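Local coordinates for malonyl CoA-acyl carrier protein transacylase (Synechocystis sp. PCC 6803 substr. Kazusa, PDB 4RR5) that transfers the malonyl group from malonyl-CoA to the holo form of acyl carrier protein, supplying malonyl-ACP for fatty acid biosynthesis, at residues Met1-Phe7 with Ala256-Val262; Gln10-Val15 with Leu53-Thr59; Asn152-Gln156 with Leu271-Thr275; Gly265-Thr269 with Asn280-Ile284. All coordinates share one frame; numbering follows the deposited sequence.

How the contacts relate
All four contacts lie within the acyltransferase domain. Contact 1 pairs strands 3-7 and 258-262, from the two ends of the chain, as the central pair of the four-stranded parallel sheet. Contact 4 packs the start of helix 267-273 on the next strand, 280-284; contacts 1 and 4 have centres about 9 Å apart. The far end of that helix meets residues 152-156 of the mixed sheet in contact 3, about 16 Å from contact 1 between centres. Contact 2, where the loop after strand 3-7 meets two helices, lies about 23 Å from contact 1 between centres. In sequence it falls between the strands of contact 1, while contact 3 interleaves with contacts 1 and 4.

Contact 1 (Met1-Phe7 with Ala256-Val262); sequences MKTAWVF and ATDYWEV
Ala4 is bonded to both Asp258 and Trp260 in the parallel pairing of strands 3-7 and 258-262: Ala4 N reaches Asp258 O at 2.9 Å, and Ala4 O takes Trp260 N at 2.8 Å, bridging the residues on either side of its register partner Tyr259. Val6 continues the pattern, with its N bonded to Trp260 O and its O taking Val262 N. At the start of the pair, Lys2 O is gripped by two amides, Thr257 N and Asp258 N. Side chains then pack on both faces. On the face of Thr3, Trp5 and Trp260, the methyl Thr3 CG2 sits over the indole of Trp260, 3.5 Å from the centroid of its five-membered ring and only 4° off the normal. CG2 is anti to the backbone N (OG1 at chi1 -56°), a torsion that swings the methyl over the ring. The indoles of Trp5 and Trp260 are nearly parallel, planes 9° apart, but slid so far that they barely overlap, with Trp5 NE1 3.5 Å from Trp260 CE3. Were Trp260 cut back to alanine, the Thr3 methyl would probably lose its cover and the Trp5 indole this neighbour. On the other face, Val6 CG2 lies over the ring of Tyr259, 4.0 Å from its centroid. Strands 83-86 and 280-284 flank the pair; helix 56-76 packs against Trp5 and Val262, and helix 244-254 against Ala4 and Tyr259.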
loop_
_atom_site.group_PDB
_atom_site.type_symbol
_atom_site.label_atom_id
_atom_site.label_comp_id
_atom_site.label_asym_id
_atom_site.label_seq_id
_atom_site.Cartn_x
_atom_site.Cartn_y
_atom_site.Cartn_z
ATOM N N MET A 1 -25.018 -5.941 -5.302
ATOM C CA MET A 1 -23.967 -5.139 -4.683
ATOM C C MET A 1 -22.708 -5.971 -4.446
ATOM O O MET A 1 -22.782 -7.109 -3.975
ATOM C CB MET A 1 -24.445 -4.535 -3.354
ATOM C CG MET A 1 -23.448 -3.571 -2.706
ATOM S SD MET A 1 -23.869 -3.051 -1.018
ATOM C CE MET A 1 -23.824 -4.634 -0.163
ATOM N N LYS A 2 -21.554 -5.395 -4.782
ATOM C CA LYS A 2 -20.265 -6.028 -4.515
ATOM C C LYS A 2 -19.290 -4.986 -3.964
ATOM O O LYS A 2 -19.193 -3.873 -4.495
ATOM C CB LYS A 2 -19.710 -6.690 -5.779
ATOM C CG LYS A 2 -20.554 -7.866 -6.305
ATOM C CD LYS A 2 -20.610 -9.007 -5.297
ATOM C CE LYS A 2 -21.440 -10.185 -5.803
ATOM N NZ LYS A 2 -22.917 -9.928 -5.776
ATOM N N THR A 3 -18.583 -5.323 -2.884
ATOM C CA THR A 3 -17.730 -4.326 -2.236
ATOM C C THR A 3 -16.257 -4.734 -2.229
ATOM O O THR A 3 -15.901 -5.858 -1.858
ATOM C CB THR A 3 -18.174 -4.017 -0.768
ATOM O OG1 THR A 3 -19.547 -3.600 -0.737
ATOM C CG2 THR A 3 -17.356 -2.885 -0.204
ATOM N N ALA A 4 -15.417 -3.796 -2.666
ATOM C CA ALA A 4 -13.965 -3.896 -2.538
ATOM C C ALA A 4 -13.458 -3.244 -1.236
ATOM O O ALA A 4 -13.924 -2.161 -0.852
ATOM C CB ALA A 4 -13.308 -3.251 -3.730
ATOM N N TRP A 5 -12.532 -3.908 -0.546
ATOM C CA TRP A 5 -11.774 -3.260 0.529
ATOM C C TRP A 5 -10.377 -3.006 0.015
ATOM O O TRP A 5 -9.702 -3.941 -0.408
ATOM C CB TRP A 5 -11.696 -4.106 1.795
ATOM C CG TRP A 5 -12.994 -4.391 2.472
ATOM C CD1 TRP A 5 -14.238 -3.956 2.103
ATOM C CD2 TRP A 5 -13.185 -5.201 3.636
ATOM N NE1 TRP A 5 -15.187 -4.444 2.969
ATOM C CE2 TRP A 5 -14.566 -5.217 3.915
ATOM C CE3 TRP A 5 -12.320 -5.908 4.476
ATOM C CZ2 TRP A 5 -15.099 -5.913 5.000
ATOM C CZ3 TRP A 5 -12.852 -6.599 5.549
ATOM C CH2 TRP A 5 -14.226 -6.598 5.800
ATOM N N VAL A 6 -9.950 -1.747 0.021
ATOM C CA VAL A 6 -8.614 -1.401 -0.447
ATOM C C VAL A 6 -7.801 -0.769 0.680
ATOM O O VAL A 6 -8.319 0.035 1.457
ATOM C CB VAL A 6 -8.662 -0.457 -1.678
ATOM C CG1 VAL A 6 -9.376 -1.134 -2.815
ATOM C CG2 VAL A 6 -9.339 0.861 -1.343
ATOM N N PHE A 7 -6.526 -1.144 0.757
ATOM C CA PHE A 7 -5.677 -0.763 1.885
ATOM C C PHE A 7 -4.570 0.240 1.517
ATOM O O PHE A 7 -3.738 -0.016 0.651
ATOM C CB PHE A 7 -5.098 -2.030 2.517
ATOM C CG PHE A 7 -6.160 -2.939 3.107
ATOM C CD1 PHE A 7 -6.871 -3.833 2.295
ATOM C CD2 PHE A 7 -6.486 -2.871 4.455
ATOM C CE1 PHE A 7 -7.881 -4.660 2.827
ATOM C CE2 PHE A 7 -7.490 -3.693 5.003
ATOM C CZ PHE A 7 -8.190 -4.585 4.189
ATOM N N ALA A 256 -17.552 -4.841 -9.036
ATOM C CA ALA A 256 -17.604 -4.082 -7.790
ATOM C C ALA A 256 -18.361 -2.763 -7.918
ATOM O O ALA A 256 -18.083 -1.955 -8.796
ATOM C CB ALA A 256 -16.199 -3.830 -7.282
ATOM N N THR A 257 -19.306 -2.553 -7.011
ATOM C CA THR A 257 -20.165 -1.369 -7.011
ATOM C C THR A 257 -19.735 -0.366 -5.951
ATOM O O THR A 257 -19.994 0.838 -6.059
ATOM C CB THR A 257 -21.632 -1.771 -6.761
ATOM O OG1 THR A 257 -21.796 -2.155 -5.394
ATOM C CG2 THR A 257 -21.978 -2.959 -7.612
ATOM N N ASP A 258 -19.081 -0.879 -4.913
ATOM C CA ASP A 258 -18.620 -0.060 -3.793
ATOM C C ASP A 258 -17.161 -0.312 -3.485
ATOM O O ASP A 258 -16.640 -1.414 -3.675
ATOM C CB ASP A 258 -19.446 -0.331 -2.538
ATOM C CG ASP A 258 -20.920 -0.107 -2.753
ATOM O OD1 ASP A 258 -21.588 -1.045 -3.241
ATOM O OD2 ASP A 258 -21.405 0.994 -2.430
ATOM N N TYR A 259 -16.537 0.716 -2.934
ATOM C CA TYR A 259 -15.097 0.805 -2.794
ATOM C C TYR A 259 -14.778 1.410 -1.433
ATOM O O TYR A 259 -15.033 2.596 -1.206
ATOM C CB TYR A 259 -14.571 1.659 -3.941
ATOM C CG TYR A 259 -13.090 1.958 -4.046
ATOM C CD1 TYR A 259 -12.256 1.149 -4.809
ATOM C CD2 TYR A 259 -12.548 3.115 -3.482
ATOM C CE1 TYR A 259 -10.916 1.452 -4.969
ATOM C CE2 TYR A 259 -11.202 3.418 -3.632
ATOM C CZ TYR A 259 -10.400 2.585 -4.382
ATOM O OH TYR A 259 -9.077 2.868 -4.555
ATOM N N TRP A 260 -14.251 0.591 -0.524
ATOM C CA TRP A 260 -14.007 1.034 0.847
ATOM C C TRP A 260 -12.528 1.102 1.149
ATOM O O TRP A 260 -11.841 0.083 1.114
ATOM C CB TRP A 260 -14.673 0.101 1.858
ATOM C CG TRP A 260 -16.163 0.074 1.806
ATOM C CD1 TRP A 260 -16.975 0.719 0.915
ATOM C CD2 TRP A 260 -17.029 -0.646 2.687
ATOM N NE1 TRP A 260 -18.293 0.439 1.183
ATOM C CE2 TRP A 260 -18.352 -0.398 2.268
ATOM C CE3 TRP A 260 -16.813 -1.477 3.789
ATOM C CZ2 TRP A 260 -19.456 -0.948 2.916
ATOM C CZ3 TRP A 260 -17.905 -2.017 4.436
ATOM C CH2 TRP A 260 -19.215 -1.754 3.994
ATOM N N GLU A 261 -12.043 2.302 1.448
ATOM C CA GLU A 261 -10.672 2.470 1.861
ATOM C C GLU A 261 -10.591 2.149 3.336
ATOM O O GLU A 261 -11.118 2.884 4.158
ATOM C CB GLU A 261 -10.171 3.882 1.597
ATOM C CG GLU A 261 -8.661 3.991 1.635
ATOM C CD GLU A 261 -8.176 5.392 1.294
ATOM O OE1 GLU A 261 -9.011 6.228 0.882
ATOM O OE2 GLU A 261 -6.961 5.653 1.442
ATOM N N VAL A 262 -9.931 1.044 3.656
ATOM C CA VAL A 262 -9.828 0.564 5.020
ATOM C C VAL A 262 -8.458 0.941 5.569
ATOM O O VAL A 262 -7.486 0.213 5.399
ATOM C CB VAL A 262 -10.054 -0.956 5.074
ATOM C CG1 VAL A 262 -9.970 -1.471 6.485
ATOM C CG2 VAL A 262 -11.408 -1.303 4.443
#

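Contact 2 (Gln10-Val15 with Leu53-Thr59); sequences QGSQAV and LALTQNT
Gln10 and Thr59 mark the close approach of an irregular loop to a kink between two helices, their CA atoms 6.7 Å apart, while Val15 and Leu53 stand opposite each other at the other end. The amide of Gln10 reaches across to this kink, where Leu55 is the N-cap of helix 56-76. Its OE1 accepts from Thr56 OG1 at 2.6 Å, the hydroxyl lying above the carbonyl plane. NE2 makes two weak bonds, to Ala54 O (3.0 Å) and to Thr59 OG1 (3.3 Å). The bend at chi2, 85°, carries the amide group across to the helices. With a leucine in place of Gln10, Thr56 OG1 is likely to lose this acceptor, and the loop its polar tie to the kink. Gln13 lays CB and CG, with the amide carbon CD beyond, against the methyl Thr59 CG2, and its CG lies 3.9 Å from Leu53 CG where the two side chains run antiparallel alongside each other. Gln13 OE1 turns back to Gly11 N (2.9 Å), a bond that lies in the carbonyl plane and helps hold the amide's rotation. Leu53 CD2 rests 3.5 Å from Ala14 O. The loop, running from strand 3-7 toward helix 25-38, brings Gln10 near the probable active-site residues Ser88 and His188; helix 103-119 touches Thr56 through Ala118.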
loop_
_atom_site.group_PDB
_atom_site.type_symbol
_atom_site.label_atom_id
_atom_site.label_comp_id
_atom_site.label_asym_id
_atom_site.label_seq_id
_atom_site.Cartn_x
_atom_site.Cartn_y
_atom_site.Cartn_z
ATOM N N GLN A 10 2.204 3.672 2.322
ATOM C CA GLN A 10 3.080 4.744 2.771
ATOM C C GLN A 10 2.572 6.091 2.298
ATOM O O GLN A 10 2.147 6.217 1.152
ATOM C CB GLN A 10 4.494 4.510 2.246
ATOM C CG GLN A 10 5.513 5.551 2.673
ATOM C CD GLN A 10 6.104 5.236 4.025
ATOM O OE1 GLN A 10 6.489 4.096 4.286
ATOM N NE2 GLN A 10 6.179 6.242 4.896
ATOM N N GLY A 11 2.609 7.090 3.180
ATOM C CA GLY A 11 2.068 8.394 2.857
ATOM C C GLY A 11 0.673 8.635 3.398
ATOM O O GLY A 11 0.248 9.771 3.478
ATOM N N SER A 12 -0.045 7.580 3.773
ATOM C CA SER A 12 -1.383 7.744 4.354
ATOM C C SER A 12 -1.380 7.815 5.880
ATOM O O SER A 12 -2.404 8.068 6.506
ATOM C CB SER A 12 -2.292 6.610 3.909
ATOM O OG SER A 12 -2.632 6.794 2.555
ATOM N N GLN A 13 -0.227 7.580 6.480
ATOM C CA GLN A 13 -0.139 7.633 7.919
ATOM C C GLN A 13 -0.331 9.076 8.405
ATOM O O GLN A 13 0.057 10.033 7.734
ATOM C CB GLN A 13 1.205 7.068 8.388
ATOM C CG GLN A 13 2.350 8.079 8.348
ATOM C CD GLN A 13 2.896 8.314 6.940
ATOM O OE1 GLN A 13 2.475 7.672 5.971
ATOM N NE2 GLN A 13 3.850 9.222 6.827
ATOM N N ALA A 14 -0.956 9.215 9.566
ATOM C CA ALA A 14 -1.046 10.498 10.256
ATOM C C ALA A 14 -0.928 10.241 11.753
ATOM O O ALA A 14 -1.165 9.119 12.214
ATOM C CB ALA A 14 -2.360 11.223 9.923
ATOM N N VAL A 15 -0.547 11.271 12.502
ATOM C CA VAL A 15 -0.361 11.144 13.938
ATOM C C VAL A 15 -1.720 10.896 14.589
ATOM O O VAL A 15 -2.701 11.541 14.252
ATOM C CB VAL A 15 0.323 12.410 14.537
ATOM C CG1 VAL A 15 0.237 12.427 16.074
ATOM C CG2 VAL A 15 1.774 12.518 14.067
ATOM N N LEU A 53 7.199 9.165 12.463
ATOM C CA LEU A 53 6.162 8.221 12.041
ATOM C C LEU A 53 6.290 7.930 10.552
ATOM O O LEU A 53 5.917 6.856 10.078
ATOM C CB LEU A 53 4.753 8.762 12.345
ATOM C CG LEU A 53 3.560 7.830 12.084
ATOM C CD1 LEU A 53 3.716 6.488 12.807
ATOM C CD2 LEU A 53 2.249 8.486 12.466
ATOM N N ALA A 54 6.830 8.897 9.820
ATOM C CA ALA A 54 6.915 8.793 8.375
ATOM C C ALA A 54 8.092 7.913 7.935
ATOM O O ALA A 54 8.137 7.456 6.791
ATOM C CB ALA A 54 7.013 10.179 7.754
ATOM N N LEU A 55 9.036 7.672 8.842
ATOM C CA LEU A 55 10.118 6.736 8.563
ATOM C C LEU A 55 9.532 5.354 8.275
ATOM O O LEU A 55 8.866 4.759 9.131
ATOM C CB LEU A 55 11.110 6.678 9.731
ATOM C CG LEU A 55 11.799 8.005 10.085
ATOM C CD1 LEU A 55 12.885 7.802 11.128
ATOM C CD2 LEU A 55 12.351 8.696 8.840
ATOM N N THR A 56 9.799 4.846 7.069
ATOM C CA THR A 56 9.111 3.668 6.542
ATOM C C THR A 56 9.214 2.425 7.447
ATOM O O THR A 56 8.330 1.582 7.414
ATOM C CB THR A 56 9.626 3.323 5.120
ATOM O OG1 THR A 56 8.602 2.623 4.395
ATOM C CG2 THR A 56 10.905 2.485 5.155
ATOM N N GLN A 57 10.257 2.334 8.277
ATOM C CA GLN A 57 10.403 1.210 9.211
ATOM C C GLN A 57 9.431 1.299 10.387
ATOM O O GLN A 57 9.185 0.309 11.070
ATOM C CB GLN A 57 11.846 1.113 9.739
ATOM C CG GLN A 57 12.311 2.273 10.632
ATOM C CD GLN A 57 12.913 3.445 9.861
ATOM O OE1 GLN A 57 13.028 3.412 8.634
ATOM N NE2 GLN A 57 13.318 4.485 10.593
ATOM N N ASN A 58 8.898 2.492 10.630
ATOM C CA ASN A 58 7.784 2.663 11.559
ATOM C C ASN A 58 6.452 2.570 10.823
ATOM O O ASN A 58 5.554 1.836 11.219
ATOM C CB ASN A 58 7.875 4.012 12.283
ATOM C CG ASN A 58 9.109 4.126 13.190
ATOM O OD1 ASN A 58 9.521 3.161 13.837
ATOM N ND2 ASN A 58 9.692 5.319 13.237
ATOM N N THR A 59 6.346 3.321 9.735
ATOM C CA THR A 59 5.090 3.475 9.025
ATOM C C THR A 59 4.505 2.152 8.551
ATOM O O THR A 59 3.303 1.911 8.696
ATOM C CB THR A 59 5.250 4.368 7.806
ATOM O OG1 THR A 59 6.008 5.535 8.158
ATOM C CG2 THR A 59 3.880 4.761 7.266
#

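Contact 3 (Asn152-Gln156 with Leu271-Thr275); sequences NSPEQ and LCKRT
Glu155 and Arg274 lie roughly perpendicular, and their charged ends meet in a salt bridge whose flat groups are turned 65° to each other. A single guanidinium nitrogen does the work: Arg274 NH1 points to Glu155 OE2 at 3.1 Å, with an N-H...O angle of 162°. The carboxylate oxygen receives it on the syn lone pair, near the guanidinium plane; the companion bond to OE1, 3.3 Å, is weak and strongly bent. The bridge is therefore lopsided rather than a flat two-nitrogen pairing. Arg274 runs extended from CG to NE, and its CD passes alongside the carboxylate, 3.2 Å from Glu155 OE1. Deeper in, Leu271 presents its two methyls to the end of the strand. CD1 and CD2 both approach Asn152 CB, and CD2 also meets Ser153 CB at 3.8 Å, the leucine and asparagine side chains crossing at a slant. Thr275 lies beyond, its OG1 3.3 Å from Pro154 CD and 3.5 Å from Ser153 CB. The receiving surface is shaped by a type I turn from Ser153 to Gln156 and by a classic beta bulge, in which Asn152 N and Ser153 N both bond to Gln156 O. Asn152 turns its OD1 to His87 NE2, next to the probable nucleophile Ser88. The contact thus joins the turn between strands 146-153 and 156-161 of the mixed sheet to the C-terminal end of helix 267-273, with helix 244-254 packed against Asn152, Pro154 and Thr275.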
loop_
_atom_site.group_PDB
_atom_site.type_symbol
_atom_site.label_atom_id
_atom_site.label_comp_id
_atom_site.label_asym_id
_atom_site.label_seq_id
_atom_site.Cartn_x
_atom_site.Cartn_y
_atom_site.Cartn_z
ATOM N N ASN A 152 -1.100 5.651 -10.565
ATOM C CA ASN A 152 -2.166 5.816 -9.583
ATOM C C ASN A 152 -3.521 6.278 -10.138
ATOM O O ASN A 152 -4.556 5.684 -9.837
ATOM C CB ASN A 152 -1.688 6.785 -8.506
ATOM C CG ASN A 152 -0.623 6.179 -7.617
ATOM O OD1 ASN A 152 -0.633 4.972 -7.359
ATOM N ND2 ASN A 152 0.309 7.015 -7.140
ATOM N N SER A 153 -3.518 7.346 -10.924
ATOM C CA SER A 153 -4.725 7.827 -11.598
ATOM C C SER A 153 -4.275 8.489 -12.887
ATOM O O SER A 153 -3.104 8.848 -13.007
ATOM C CB SER A 153 -5.521 8.810 -10.718
ATOM O OG SER A 153 -4.872 10.066 -10.582
ATOM N N PRO A 154 -5.186 8.637 -13.863
ATOM C CA PRO A 154 -4.844 9.351 -15.099
ATOM C C PRO A 154 -4.113 10.679 -14.860
ATOM O O PRO A 154 -3.266 11.093 -15.657
ATOM C CB PRO A 154 -6.211 9.575 -15.741
ATOM C CG PRO A 154 -6.982 8.342 -15.348
ATOM C CD PRO A 154 -6.496 7.968 -13.965
ATOM N N GLU A 155 -4.413 11.322 -13.742
ATOM C CA GLU A 155 -3.808 12.599 -13.414
ATOM C C GLU A 155 -2.493 12.443 -12.658
ATOM O O GLU A 155 -1.735 13.408 -12.513
ATOM C CB GLU A 155 -4.773 13.440 -12.571
ATOM C CG GLU A 155 -6.226 13.370 -13.004
ATOM C CD GLU A 155 -7.073 14.404 -12.295
ATOM O OE1 GLU A 155 -6.562 15.022 -11.334
ATOM O OE2 GLU A 155 -8.242 14.609 -12.696
ATOM N N GLN A 156 -2.219 11.240 -12.164
ATOM C CA GLN A 156 -1.118 11.085 -11.218
ATOM C C GLN A 156 -0.289 9.806 -11.337
ATOM O O GLN A 156 -0.825 8.687 -11.387
ATOM C CB GLN A 156 -1.643 11.166 -9.790
ATOM C CG GLN A 156 -0.515 11.041 -8.802
ATOM C CD GLN A 156 -0.998 10.917 -7.391
ATOM O OE1 GLN A 156 -2.054 11.457 -7.036
ATOM N NE2 GLN A 156 -0.233 10.198 -6.568
ATOM N N LEU A 271 -8.015 8.948 -5.292
ATOM C CA LEU A 271 -7.620 8.403 -6.586
ATOM C C LEU A 271 -8.835 7.857 -7.324
ATOM O O LEU A 271 -9.033 8.146 -8.502
ATOM C CB LEU A 271 -6.561 7.307 -6.420
ATOM C CG LEU A 271 -5.181 7.806 -5.991
ATOM C CD1 LEU A 271 -4.246 6.662 -5.714
ATOM C CD2 LEU A 271 -4.611 8.698 -7.063
ATOM N N CYS A 272 -9.657 7.081 -6.628
ATOM C CA CYS A 272 -10.820 6.466 -7.261
ATOM C C CYS A 272 -11.822 7.478 -7.826
ATOM O O CYS A 272 -12.529 7.187 -8.800
ATOM C CB CYS A 272 -11.545 5.554 -6.283
ATOM S SG CYS A 272 -12.561 4.338 -7.144
ATOM N N LYS A 273 -11.881 8.654 -7.210
ATOM C CA LYS A 273 -12.767 9.714 -7.668
ATOM C C LYS A 273 -12.521 9.984 -9.141
ATOM O O LYS A 273 -13.420 9.857 -9.973
ATOM C CB LYS A 273 -12.555 10.991 -6.855
ATOM C CG LYS A 273 -13.270 11.000 -5.513
ATOM C CD LYS A 273 -13.199 12.380 -4.874
ATOM C CE LYS A 273 -13.830 12.373 -3.483
ATOM N NZ LYS A 273 -13.940 13.749 -2.943
ATOM N N ARG A 274 -11.273 10.310 -9.450
ATOM C CA ARG A 274 -10.875 10.693 -10.794
ATOM C C ARG A 274 -10.465 9.506 -11.661
ATOM O O ARG A 274 -9.674 9.677 -12.591
ATOM C CB ARG A 274 -9.730 11.700 -10.711
ATOM C CG ARG A 274 -10.058 12.888 -9.816
ATOM C CD ARG A 274 -8.841 13.739 -9.479
ATOM N NE ARG A 274 -9.245 14.874 -8.661
ATOM C CZ ARG A 274 -9.518 16.086 -9.136
ATOM N NH1 ARG A 274 -9.400 16.333 -10.438
ATOM N NH2 ARG A 274 -9.897 17.057 -8.308
ATOM N N THR A 275 -10.996 8.313 -11.372
ATOM C CA THR A 275 -10.699 7.130 -12.190
ATOM C C THR A 275 -11.934 6.287 -12.476
ATOM O O THR A 275 -12.190 5.921 -13.624
ATOM C CB THR A 275 -9.642 6.225 -11.532
ATOM O OG1 THR A 275 -8.379 6.900 -11.519
ATOM C CG2 THR A 275 -9.507 4.900 -12.299
#

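Contact 4 (Gly265-Thr269 with Asn280-Ile284)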
loop_
_atom_site.group_PDB
_atom_site.type_symbol
_atom_site.label_atom_id
_atom_site.label_comp_id
_atom_site.label_asym_id
_atom_site.label_seq_id
_atom_site.Cartn_x
_atom_site.Cartn_y
_atom_site.Cartn_z
ATOM N N GLY A 265 -6.399 8.287 6.237
ATOM C CA GLY A 265 -6.351 9.063 5.012
ATOM C C GLY A 265 -7.466 8.849 4.003
ATOM O O GLY A 265 -8.325 7.974 4.159
ATOM N N LYS A 266 -7.449 9.667 2.956
ATOM C CA LYS A 266 -8.428 9.573 1.877
ATOM C C LYS A 266 -7.755 9.396 0.510
ATOM O O LYS A 266 -8.347 9.715 -0.523
ATOM C CB LYS A 266 -9.318 10.818 1.865
ATOM C CG LYS A 266 -10.328 10.883 3.006
ATOM C CD LYS A 266 -11.359 11.981 2.779
ATOM C CE LYS A 266 -12.067 12.406 4.083
ATOM N NZ LYS A 266 -12.944 11.339 4.691
ATOM N N VAL A 267 -6.526 8.884 0.503
ATOM C CA VAL A 267 -5.727 8.816 -0.721
ATOM C C VAL A 267 -6.304 7.890 -1.805
ATOM O O VAL A 267 -6.331 8.240 -2.984
ATOM C CB VAL A 267 -4.285 8.351 -0.424
ATOM C CG1 VAL A 267 -3.472 8.302 -1.720
ATOM C CG2 VAL A 267 -3.619 9.261 0.602
ATOM N N LEU A 268 -6.768 6.713 -1.409
ATOM C CA LEU A 268 -7.164 5.708 -2.380
ATOM C C LEU A 268 -8.581 5.943 -2.891
ATOM O O LEU A 268 -8.928 5.513 -3.995
ATOM C CB LEU A 268 -7.041 4.301 -1.785
ATOM C CG LEU A 268 -5.653 3.762 -1.405
ATOM C CD1 LEU A 268 -5.794 2.291 -1.094
ATOM C CD2 LEU A 268 -4.612 3.971 -2.500
ATOM N N THR A 269 -9.407 6.613 -2.095
ATOM C CA THR A 269 -10.727 7.023 -2.579
ATOM C C THR A 269 -10.587 8.308 -3.398
ATOM O O THR A 269 -11.321 8.518 -4.359
ATOM C CB THR A 269 -11.737 7.264 -1.439
ATOM O OG1 THR A 269 -11.156 8.141 -0.470
ATOM C CG2 THR A 269 -12.155 5.955 -0.783
ATOM N N ASN A 280 -19.071 3.907 -5.393
ATOM C CA ASN A 280 -19.379 4.480 -4.088
ATOM C C ASN A 280 -18.209 4.333 -3.142
ATOM O O ASN A 280 -17.665 3.241 -2.984
ATOM C CB ASN A 280 -20.606 3.807 -3.490
ATOM C CG ASN A 280 -21.771 3.791 -4.441
ATOM O OD1 ASN A 280 -22.497 4.779 -4.561
ATOM N ND2 ASN A 280 -21.952 2.670 -5.138
ATOM N N LEU A 281 -17.848 5.432 -2.496
ATOM C CA LEU A 281 -16.668 5.467 -1.644
ATOM C C LEU A 281 -16.999 5.591 -0.154
ATOM O O LEU A 281 -17.800 6.443 0.250
ATOM C CB LEU A 281 -15.769 6.636 -2.067
ATOM C CG LEU A 281 -15.673 6.846 -3.584
ATOM C CD1 LEU A 281 -14.805 8.053 -3.912
ATOM C CD2 LEU A 281 -15.179 5.589 -4.303
ATOM N N LYS A 282 -16.381 4.740 0.664
ATOM C CA LYS A 282 -16.291 5.017 2.098
ATOM C C LYS A 282 -14.844 4.995 2.575
ATOM O O LYS A 282 -14.002 4.275 2.034
ATOM C CB LYS A 282 -17.114 4.033 2.930
ATOM C CG LYS A 282 -18.243 3.361 2.212
ATOM C CD LYS A 282 -19.160 2.642 3.208
ATOM C CE LYS A 282 -20.096 3.606 3.905
ATOM N NZ LYS A 282 -21.044 4.240 2.941
ATOM N N ASN A 283 -14.571 5.803 3.591
ATOM C CA ASN A 283 -13.282 5.813 4.251
ATOM C C ASN A 283 -13.412 5.319 5.681
ATOM O O ASN A 283 -13.930 6.025 6.554
ATOM C CB ASN A 283 -12.695 7.214 4.221
ATOM C CG ASN A 283 -12.406 7.666 2.832
ATOM O OD1 ASN A 283 -13.147 8.465 2.254
ATOM N ND2 ASN A 283 -11.337 7.124 2.255
ATOM N N ILE A 284 -12.941 4.100 5.912
ATOM C CA ILE A 284 -13.011 3.483 7.228
ATOM C C ILE A 284 -11.643 3.390 7.908
ATOM O O ILE A 284 -10.920 2.397 7.748
ATOM C CB ILE A 284 -13.625 2.091 7.120
ATOM C CG1 ILE A 284 -14.969 2.203 6.401
ATOM C CG2 ILE A 284 -13.782 1.464 8.502
ATOM C CD1 ILE A 284 -15.157 1.204 5.310
#
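Thr269 and Asn283 join the helix and the last strand of a beta-alpha-beta unit, in which strand 258-262 leads through helix 267-273 to strand 280-284. The amide of Asn283 points at the helix and the threonine comes to meet it from the opposite direction. Asn283 ND2 gives a hydrogen bond to Thr269 OG1, 2.9 Å long with an N-H...O angle of 162°, and the hydroxyl oxygen lies almost exactly in the amide plane. With chi1 at 51°, Thr269 OG1 sits between its own backbone N and carbonyl carbon, which leaves CG2 to turn toward the strand. That methyl packs 3.9 Å from Leu281 CB and 3.4 Å from Asn283 ND2, so the amide nitrogen is met by both branches of the threonine. In this right-handed type of crossover the helix lies on one face of the parallel sheet, and residues two apart on the strand, Leu281 and Asn283, point to it together. Glu261 of the adjoining strand takes the amides of Leu268 and Thr269 in the first turn of the helix. Leu281 CD1 comes within 3.5 Å of Thr269 O, and its other contacts run on to Cys272 and Lys273 further along the helix. At the N-cap, the Lys266 side chain lies roughly perpendicular to that of Asn283, its aliphatic CG 3.8 Å from Asn283 OD1.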